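Local structure of diketoreductase (Acinetobacter baylyi, 4E12) at residues D77-A82 / Y104-E109; L88-V93 / L142-H147; A154-T159 / Q169-A174. The protein reduces dicarbonyl compounds with NADH and probably interconverts (3S)-3-hydroxyacyl-CoA and 3-oxoacyl-CoA in fatty acid beta-oxidation. One frame throughout, in Å; residues are numbered along the deposited sequence.

Contact 1 (D77-A82 / Y104-E109); sequences DDLAQA and YTKLGE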
loop_
_atom_site.group_PDB
_atom_site.type_symbol
_atom_site.label_atom_id
_atom_site.label_comp_id
_atom_site.label_asym_id
_atom_site.label_seq_id
_atom_site.Cartn_x
_atom_site.Cartn_y
_atom_site.Cartn_z
ATOM N N ASP A 77 -23.784 -7.321 34.262
ATOM C CA ASP A 77 -24.269 -8.390 33.393
ATOM C C ASP A 77 -25.781 -8.338 33.296
ATOM O O ASP A 77 -26.447 -9.344 33.041
ATOM C CB ASP A 77 -23.757 -9.781 33.801
ATOM C CG ASP A 77 -24.287 -10.259 35.146
ATOM O OD1 ASP A 77 -24.983 -9.501 35.870
ATOM O OD2 ASP A 77 -23.984 -11.423 35.483
ATOM N N ASP A 78 -26.315 -7.141 33.497
ATOM C CA ASP A 78 -27.740 -6.897 33.373
ATOM C C ASP A 78 -27.897 -5.776 32.349
ATOM O O ASP A 78 -27.693 -4.608 32.673
ATOM C CB ASP A 78 -28.290 -6.464 34.738
ATOM C CG ASP A 78 -29.788 -6.195 34.717
ATOM O OD1 ASP A 78 -30.386 -6.118 33.622
ATOM O OD2 ASP A 78 -30.364 -6.058 35.814
ATOM N N LEU A 79 -28.248 -6.129 31.114
ATOM C CA LEU A 79 -28.263 -5.153 30.018
ATOM C C LEU A 79 -29.095 -3.907 30.349
ATOM O O LEU A 79 -28.642 -2.773 30.151
ATOM C CB LEU A 79 -28.737 -5.822 28.716
ATOM C CG LEU A 79 -28.705 -5.005 27.426
ATOM C CD1 LEU A 79 -27.299 -4.481 27.167
ATOM C CD2 LEU A 79 -29.165 -5.879 26.270
ATOM N N ALA A 80 -30.306 -4.115 30.869
ATOM C CA ALA A 80 -31.188 -3.012 31.232
ATOM C C ALA A 80 -30.491 -2.042 32.181
ATOM O O ALA A 80 -30.544 -0.825 31.980
ATOM C CB ALA A 80 -32.469 -3.553 31.874
ATOM N N GLN A 81 -29.850 -2.584 33.216
ATOM C CA GLN A 81 -29.120 -1.776 34.189
ATOM C C GLN A 81 -27.867 -1.169 33.561
ATOM O O GLN A 81 -27.493 -0.037 33.874
ATOM C CB GLN A 81 -28.724 -2.631 35.400
ATOM C CG GLN A 81 -29.918 -3.136 36.200
ATOM C CD GLN A 81 -30.753 -1.993 36.761
ATOM O OE1 GLN A 81 -30.210 -0.997 37.243
ATOM N NE2 GLN A 81 -32.078 -2.121 36.683
ATOM N N ALA A 82 -27.213 -1.928 32.679
ATOM C CA ALA A 82 -25.980 -1.468 32.037
ATOM C C ALA A 82 -26.186 -0.216 31.186
ATOM O O ALA A 82 -25.269 0.598 31.037
ATOM C CB ALA A 82 -25.390 -2.571 31.186
ATOM N N TYR A 104 -29.443 -5.732 19.606
ATOM C CA TYR A 104 -30.030 -4.455 19.208
ATOM C C TYR A 104 -31.521 -4.364 19.440
ATOM O O TYR A 104 -32.039 -3.282 19.725
ATOM C CB TYR A 104 -29.689 -4.067 17.769
ATOM C CG TYR A 104 -28.254 -3.625 17.628
ATOM C CD1 TYR A 104 -27.839 -2.386 18.132
ATOM C CD2 TYR A 104 -27.315 -4.434 17.007
ATOM C CE1 TYR A 104 -26.518 -1.972 18.015
ATOM C CE2 TYR A 104 -25.984 -4.028 16.884
ATOM C CZ TYR A 104 -25.600 -2.793 17.393
ATOM O OH TYR A 104 -24.296 -2.379 17.277
ATOM N N THR A 105 -32.227 -5.478 19.325
ATOM C CA THR A 105 -33.667 -5.423 19.565
ATOM C C THR A 105 -33.962 -5.106 21.020
ATOM O O THR A 105 -34.829 -4.281 21.326
ATOM C CB THR A 105 -34.354 -6.703 19.131
ATOM O OG1 THR A 105 -34.163 -6.857 17.722
ATOM C CG2 THR A 105 -35.849 -6.625 19.417
ATOM N N LYS A 106 -33.216 -5.744 21.912
ATOM C CA LYS A 106 -33.339 -5.500 23.335
ATOM C C LYS A 106 -32.846 -4.101 23.651
ATOM O O LYS A 106 -33.531 -3.319 24.316
ATOM C CB LYS A 106 -32.498 -6.515 24.099
ATOM C CG LYS A 106 -32.884 -7.940 23.820
ATOM C CD LYS A 106 -31.880 -8.895 24.408
ATOM C CE LYS A 106 -32.202 -10.322 24.030
ATOM N NZ LYS A 106 -31.176 -11.252 24.559
ATOM N N LEU A 107 -31.650 -3.790 23.154
ATOM C CA LEU A 107 -30.992 -2.527 23.450
ATOM C C LEU A 107 -31.919 -1.378 23.074
ATOM O O LEU A 107 -32.082 -0.420 23.833
ATOM C CB LEU A 107 -29.664 -2.428 22.671
ATOM C CG LEU A 107 -28.699 -1.289 23.009
ATOM C CD1 LEU A 107 -28.157 -1.448 24.436
ATOM C CD2 LEU A 107 -27.555 -1.281 22.003
ATOM N N GLY A 108 -32.530 -1.473 21.898
ATOM C CA GLY A 108 -33.433 -0.425 21.465
ATOM C C GLY A 108 -34.580 -0.207 22.435
ATOM O O GLY A 108 -35.086 0.911 22.569
ATOM N N GLU A 109 -34.982 -1.281 23.112
ATOM C CA GLU A 109 -36.069 -1.231 24.091
ATOM C C GLU A 109 -35.571 -0.714 25.434
ATOM O O GLU A 109 -36.217 0.122 26.070
ATOM C CB GLU A 109 -36.669 -2.625 24.291
ATOM C CG GLU A 109 -37.260 -3.251 23.033
ATOM C CD GLU A 109 -37.776 -4.665 23.262
ATOM O OE1 GLU A 109 -37.504 -5.238 24.341
ATOM O OE2 GLU A 109 -38.452 -5.204 22.360
#
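L79, in the first turn of the short helix 79-82, reaches across to helix 97-110 and sets its two methyls on two consecutive residues, K106 and L107. The backbones stay well apart, with L79 CA 7.6 Å from L107 CA, so the distance is spanned by side chains alone. The packed part is the leucine pair: L79 CD1 lies 4.2 Å from L107 CD1, and the two chains cross at about a right angle. L79 can reach helix 97-110 because its CG stands anti to the backbone N (chi1 -175°). L107 has a similar first torsion, and its branch ends nearer to L79 than its CB does; the same residue also packs on F117 of strand 116-119, while L79 goes on to touch L110 one turn further along the helix.

The loose side is at K106. L79 CD2 sits 4.0 Å from K106 CB, but only the root of the lysine takes part. Beyond CG the chain runs out fully extended and leads its ammonium end away into the exposed flank. D78 occupies the N-cap position of helix 79-82, and its carbonyl O accepts A82 N at 2.7 Å, closing the helix's turn behind L79.

No hydrogen bond or salt bridge crosses between residues 77-82 and 104-109. The chemistry is purely aliphatic, two buried leucines plus the stem of a surface lysine, which implies that the short helix meets the longer one here by burial of apolar surface, without a polar bond between the two segments.

Contact 2 (L88-V93 / L142-H147); sequences LVIEAV and LHFANH. With SO4 (sulfate ion), chain J.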
loop_
_atom_site.group_PDB
_atom_site.type_symbol
_atom_site.label_atom_id
_atom_site.label_comp_id
_atom_site.label_asym_id
_atom_site.label_seq_id
_atom_site.Cartn_x
_atom_site.Cartn_y
_atom_site.Cartn_z
ATOM N N LEU A 88 -24.171 6.868 25.191
ATOM C CA LEU A 88 -23.606 6.191 24.028
ATOM C C LEU A 88 -23.365 4.750 24.405
ATOM O O LEU A 88 -22.851 4.470 25.489
ATOM C CB LEU A 88 -22.261 6.830 23.674
ATOM C CG LEU A 88 -21.393 6.185 22.583
ATOM C CD1 LEU A 88 -22.067 6.360 21.230
ATOM C CD2 LEU A 88 -20.021 6.860 22.565
ATOM N N VAL A 89 -23.736 3.838 23.515
ATOM C CA VAL A 89 -23.432 2.426 23.694
ATOM C C VAL A 89 -22.565 1.996 22.525
ATOM O O VAL A 89 -22.945 2.144 21.359
ATOM C CB VAL A 89 -24.720 1.574 23.712
ATOM C CG1 VAL A 89 -24.397 0.081 23.804
ATOM C CG2 VAL A 89 -25.591 2.000 24.887
ATOM N N ILE A 90 -21.384 1.497 22.840
ATOM C CA ILE A 90 -20.513 0.980 21.809
ATOM C C ILE A 90 -20.642 -0.541 21.867
ATOM O O ILE A 90 -20.345 -1.161 22.890
ATOM C CB ILE A 90 -19.048 1.433 22.037
ATOM C CG1 ILE A 90 -18.962 2.966 22.086
ATOM C CG2 ILE A 90 -18.183 0.947 20.884
ATOM C CD1 ILE A 90 -17.590 3.512 22.400
ATOM N N GLU A 91 -21.120 -1.121 20.772
ATOM C CA GLU A 91 -21.344 -2.552 20.666
ATOM C C GLU A 91 -20.161 -3.277 20.019
ATOM O O GLU A 91 -19.795 -3.002 18.872
ATOM C CB GLU A 91 -22.639 -2.814 19.890
ATOM C CG GLU A 91 -22.890 -4.276 19.573
ATOM C CD GLU A 91 -22.178 -4.745 18.316
ATOM O OE1 GLU A 91 -22.459 -4.209 17.246
ATOM O OE2 GLU A 91 -21.320 -5.654 18.386
ATOM N N ALA A 92 -19.569 -4.198 20.776
ATOM C CA ALA A 92 -18.395 -4.954 20.350
ATOM C C ALA A 92 -18.571 -6.414 20.748
ATOM O O ALA A 92 -17.676 -7.021 21.334
ATOM C CB ALA A 92 -17.111 -4.367 20.964
ATOM N N VAL A 93 -19.747 -6.965 20.437
ATOM C CA VAL A 93 -20.053 -8.374 20.689
ATOM C C VAL A 93 -19.561 -9.190 19.489
ATOM O O VAL A 93 -19.199 -8.613 18.462
ATOM C CB VAL A 93 -21.571 -8.561 20.898
ATOM C CG1 VAL A 93 -22.052 -7.705 22.066
ATOM C CG2 VAL A 93 -22.329 -8.174 19.646
ATOM N N LEU A 142 -18.750 2.967 14.657
ATOM C CA LEU A 142 -17.539 3.571 15.187
ATOM C C LEU A 142 -16.533 2.437 15.289
ATOM O O LEU A 142 -16.614 1.596 16.189
ATOM C CB LEU A 142 -17.807 4.170 16.573
ATOM C CG LEU A 142 -16.653 4.972 17.182
ATOM C CD1 LEU A 142 -16.402 6.194 16.295
ATOM C CD2 LEU A 142 -16.992 5.396 18.603
ATOM N N HIS A 143 -15.588 2.425 14.358
ATOM C CA HIS A 143 -14.734 1.278 14.127
ATOM C C HIS A 143 -13.314 1.599 14.541
ATOM O O HIS A 143 -12.703 2.547 14.038
ATOM C CB HIS A 143 -14.793 0.894 12.651
ATOM C CG HIS A 143 -14.036 -0.358 12.314
ATOM N ND1 HIS A 143 -12.955 -0.361 11.460
ATOM C CD2 HIS A 143 -14.203 -1.640 12.718
ATOM C CE1 HIS A 143 -12.486 -1.594 11.352
ATOM N NE2 HIS A 143 -13.226 -2.388 12.105
ATOM N N PHE A 144 -12.817 0.805 15.474
ATOM C CA PHE A 144 -11.473 0.934 16.040
ATOM C C PHE A 144 -10.522 -0.098 15.431
ATOM O O PHE A 144 -10.948 -1.046 14.767
ATOM C CB PHE A 144 -11.548 0.684 17.546
ATOM C CG PHE A 144 -12.379 1.684 18.281
ATOM C CD1 PHE A 144 -13.769 1.599 18.271
ATOM C CD2 PHE A 144 -11.775 2.719 18.989
ATOM C CE1 PHE A 144 -14.542 2.538 18.960
ATOM C CE2 PHE A 144 -12.535 3.647 19.672
ATOM C CZ PHE A 144 -13.917 3.560 19.659
ATOM N N ALA A 145 -9.228 0.066 15.701
ATOM C CA ALA A 145 -8.217 -0.868 15.226
ATOM C C ALA A 145 -7.520 -1.497 16.426
ATOM O O ALA A 145 -7.319 -0.827 17.440
ATOM C CB ALA A 145 -7.197 -0.125 14.377
ATOM N N ASN A 146 -7.127 -2.762 16.318
ATOM C CA ASN A 146 -6.486 -3.442 17.451
ATOM C C ASN A 146 -5.292 -2.595 17.958
ATOM O O ASN A 146 -4.534 -2.027 17.163
ATOM C CB ASN A 146 -6.029 -4.840 17.032
ATOM C CG ASN A 146 -5.676 -5.718 18.216
ATOM O OD1 ASN A 146 -6.068 -5.441 19.353
ATOM N ND2 ASN A 146 -4.922 -6.779 17.957
ATOM N N HIS A 147 -5.141 -2.514 19.282
ATOM C CA HIS A 147 -4.164 -1.631 19.925
ATOM C C HIS A 147 -4.544 -0.166 19.743
ATOM O O HIS A 147 -3.777 0.624 19.185
ATOM C CB HIS A 147 -2.746 -1.913 19.422
ATOM C CG HIS A 147 -2.247 -3.278 19.778
ATOM N ND1 HIS A 147 -0.906 -3.577 19.897
ATOM C CD2 HIS A 147 -2.912 -4.428 20.047
ATOM C CE1 HIS A 147 -0.768 -4.849 20.219
ATOM N NE2 HIS A 147 -1.970 -5.388 20.317
HETATM S S SO4 J . -3.778 -8.701 21.121
HETATM O O1 SO4 J . -4.346 -7.344 21.252
HETATM O O2 SO4 J . -4.102 -9.477 22.339
HETATM O O3 SO4 J . -2.312 -8.595 20.960
HETATM O O4 SO4 J . -4.359 -9.372 19.936
#
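In the Rossmann-type sheet of the NAD-binding domain, strands 88-91 and 139-144 run parallel with strand 116-119 placed between them, and they meet on one face through I90, L142 and F144. I90 carries the whole contact by using both of its branches. Its CG1-CD1 arm is extended (chi2 176°) and brings CD1 to 4.3 Å from L142 CD2, while the other methyl, CG2, comes obliquely to the F144 ring, 4.4 Å from CE1. All three side chains are buried, and nothing polar crosses.

The two segments carry their polar groups apart from this patch. E91 OE2 takes the V93 N-H at 2.9 Å on its anti lone pair, bridging the residues just past the strand, and the same oxygen makes a salt bridge to K100, a residue that binds NAD(+); OE1 is held by Y104 and T119. H143, predicted to be important for activity, hydrogen-bonds through NE2 to S122 and through ND1 to E155. In the exposed tail a sulfate, probably from the crystallisation liquor, lies at the edge of the H147 ring: NE2 gives a nearly straight bond (172°) to sulfate O3 at 3.3 Å, whereas N146 ND2 adds only weak ones.

F144 N donates to N120 OD1, which ties F144 to another NAD(+)-binding residue. Helix 164-176 covers the apolar patch, with F173 touching L88, I90 and L142; V89 turns to the other face of the sheet and packs on L107 of helix 97-110.

Contact 3 (A154-T159 / Q169-A174); sequences AEVMGT and QVVEFA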
loop_
_atom_site.group_PDB
_atom_site.type_symbol
_atom_site.label_atom_id
_atom_site.label_comp_id
_atom_site.label_asym_id
_atom_site.label_seq_id
_atom_site.Cartn_x
_atom_site.Cartn_y
_atom_site.Cartn_z
ATOM N N ALA A 154 -10.412 6.094 14.478
ATOM C CA ALA A 154 -11.795 5.712 14.724
ATOM C C ALA A 154 -12.569 6.064 13.469
ATOM O O ALA A 154 -12.817 7.238 13.177
ATOM C CB ALA A 154 -12.366 6.437 15.942
ATOM N N GLU A 155 -12.909 5.039 12.694
ATOM C CA GLU A 155 -13.653 5.222 11.460
ATOM C C GLU A 155 -15.129 5.336 11.735
ATOM O O GLU A 155 -15.748 4.388 12.231
ATOM C CB GLU A 155 -13.388 4.059 10.514
ATOM C CG GLU A 155 -11.942 4.059 10.022
ATOM C CD GLU A 155 -11.562 2.812 9.233
ATOM O OE1 GLU A 155 -11.760 1.693 9.747
ATOM O OE2 GLU A 155 -11.061 2.954 8.099
ATOM N N VAL A 156 -15.679 6.497 11.402
ATOM C CA VAL A 156 -17.072 6.820 11.676
ATOM C C VAL A 156 -17.882 6.657 10.405
ATOM O O VAL A 156 -17.570 7.261 9.377
ATOM C CB VAL A 156 -17.228 8.273 12.165
ATOM C CG1 VAL A 156 -18.700 8.570 12.483
ATOM C CG2 VAL A 156 -16.356 8.508 13.397
ATOM N N MET A 157 -18.927 5.844 10.468
ATOM C CA MET A 157 -19.676 5.524 9.267
ATOM C C MET A 157 -21.133 5.246 9.617
ATOM O O MET A 157 -21.435 4.251 10.282
ATOM C CB MET A 157 -19.043 4.289 8.618
ATOM C CG MET A 157 -19.558 3.913 7.247
ATOM S SD MET A 157 -18.717 2.447 6.615
ATOM C CE MET A 157 -19.597 1.175 7.513
ATOM N N GLY A 158 -22.030 6.118 9.167
ATOM C CA GLY A 158 -23.445 5.912 9.421
ATOM C C GLY A 158 -24.218 5.386 8.229
ATOM O O GLY A 158 -23.630 4.989 7.218
ATOM N N THR A 159 -25.544 5.374 8.345
ATOM C CA THR A 159 -26.399 5.025 7.214
ATOM C C THR A 159 -27.034 6.310 6.702
ATOM O O THR A 159 -26.796 7.391 7.249
ATOM C CB THR A 159 -27.561 4.087 7.627
ATOM O OG1 THR A 159 -28.458 4.806 8.479
ATOM C CG2 THR A 159 -27.037 2.873 8.377
ATOM N N GLN A 169 -21.546 14.346 16.924
ATOM C CA GLN A 169 -21.294 14.092 18.339
ATOM C C GLN A 169 -20.354 12.894 18.506
ATOM O O GLN A 169 -19.457 12.929 19.348
ATOM C CB GLN A 169 -22.594 13.871 19.122
ATOM C CG GLN A 169 -23.552 15.045 19.050
ATOM C CD GLN A 169 -24.803 14.841 19.881
ATOM O OE1 GLN A 169 -24.905 13.884 20.651
ATOM N NE2 GLN A 169 -25.773 15.739 19.719
ATOM N N VAL A 170 -20.554 11.844 17.709
ATOM C CA VAL A 170 -19.652 10.695 17.760
ATOM C C VAL A 170 -18.246 11.103 17.304
ATOM O O VAL A 170 -17.244 10.673 17.889
ATOM C CB VAL A 170 -20.187 9.501 16.917
ATOM C CG1 VAL A 170 -19.153 8.389 16.848
ATOM C CG2 VAL A 170 -21.465 8.954 17.545
ATOM N N VAL A 171 -18.163 11.931 16.265
ATOM C CA VAL A 171 -16.870 12.434 15.836
ATOM C C VAL A 171 -16.193 13.168 16.971
ATOM O O VAL A 171 -15.003 12.978 17.212
ATOM C CB VAL A 171 -16.952 13.359 14.598
ATOM C CG1 VAL A 171 -15.602 14.016 14.350
ATOM C CG2 VAL A 171 -17.344 12.546 13.373
ATOM N N GLU A 172 -16.938 13.998 17.691
ATOM C CA GLU A 172 -16.333 14.739 18.793
ATOM C C GLU A 172 -15.989 13.809 19.951
ATOM O O GLU A 172 -14.973 13.990 20.625
ATOM C CB GLU A 172 -17.234 15.911 19.212
ATOM C CG GLU A 172 -17.308 16.990 18.117
ATOM C CD GLU A 172 -18.337 18.063 18.390
ATOM O OE1 GLU A 172 -19.109 17.910 19.361
ATOM O OE2 GLU A 172 -18.378 19.052 17.620
ATOM N N PHE A 173 -16.823 12.798 20.173
ATOM C CA PHE A 173 -16.498 11.782 21.166
ATOM C C PHE A 173 -15.199 11.086 20.782
ATOM O O PHE A 173 -14.319 10.893 21.623
ATOM C CB PHE A 173 -17.596 10.721 21.274
ATOM C CG PHE A 173 -17.197 9.531 22.089
ATOM C CD1 PHE A 173 -17.205 9.586 23.479
ATOM C CD2 PHE A 173 -16.806 8.347 21.463
ATOM C CE1 PHE A 173 -16.827 8.471 24.241
ATOM C CE2 PHE A 173 -16.424 7.224 22.206
ATOM C CZ PHE A 173 -16.432 7.276 23.594
ATOM N N ALA A 174 -15.081 10.698 19.518
ATOM C CA ALA A 174 -13.856 10.022 19.075
ATOM C C ALA A 174 -12.598 10.838 19.443
ATOM O O ALA A 174 -11.618 10.319 19.996
ATOM C CB ALA A 174 -13.917 9.768 17.576
#
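Strand 154-158 and helix 169-174 run almost exactly antiparallel, at 172°, with their axes 9.5 Å apart where they come closest, and A154, V156, V170, V171 and A174 fill the space between. The backbones approach most closely at the alanine end, where A154 CA is 6.5 Å from A174 CA; further along, V156 CA and V171 CA are 7.0 Å apart. Two methyls suffice at the narrow end: A154 CB meets A174 CB at 4.0 Å.

V156 does the work at the other end by straddling two successive helix residues. Its CG2 rests 4.2 Å from V171 CG2, the two chains crossing at about a right angle, while CG1 faces V170 CG1 at 4.4 Å. The CB of V156 points toward the helix; with CG1 anti to the backbone N (chi1 -178°), CG1 goes to V170 and CG2 to V171. Every residue that touches is buried, and no hydrogen bond joins strand to helix.

E155, between the two strand residues that pack here, serves the opposite face of the strand. Its OE2 bonds the backbone N of V192 and L193, and its carboxylate lies on the H143 side, an arrangement consistent with the His-Glu pair of 3-hydroxyacyl-CoA dehydrogenases.

The helix is the crossover of the beta-alpha-beta unit 153-158, 164-176, 180-183. It therefore lies over neighbouring strands as well: V171 and A174 touch P181 of strand 180-183, and V170 packs on L140 and L142 of strand 139-144, the antiparallel neighbour of strand 153-158.

Overall arrangement
All three contacts belong to the NAD-binding domain. Contacts 2 and 3 involve strands of its mixed sheet; contact 1 joins two helices beside it, of which helix 97-110 packs on the sheet. Contacts 1 and 2 alternate along the chain and touch: their centres are 17 Å apart, and Y104 OH lies 2.6 Å from E91 OE1, a probable hydrogen bond. Contact 3 follows both in sequence. It is 11 Å, centre to centre, from contact 2, to which H143 O and E155 N probably bond it across neighbouring strands. Contacts 1 and 3, 22 Å apart between centres, do not touch. Contact 2 thus links helix 97-110 with helix 164-176 on the other sheet face, beside the NAD(+)-binding residues and H143.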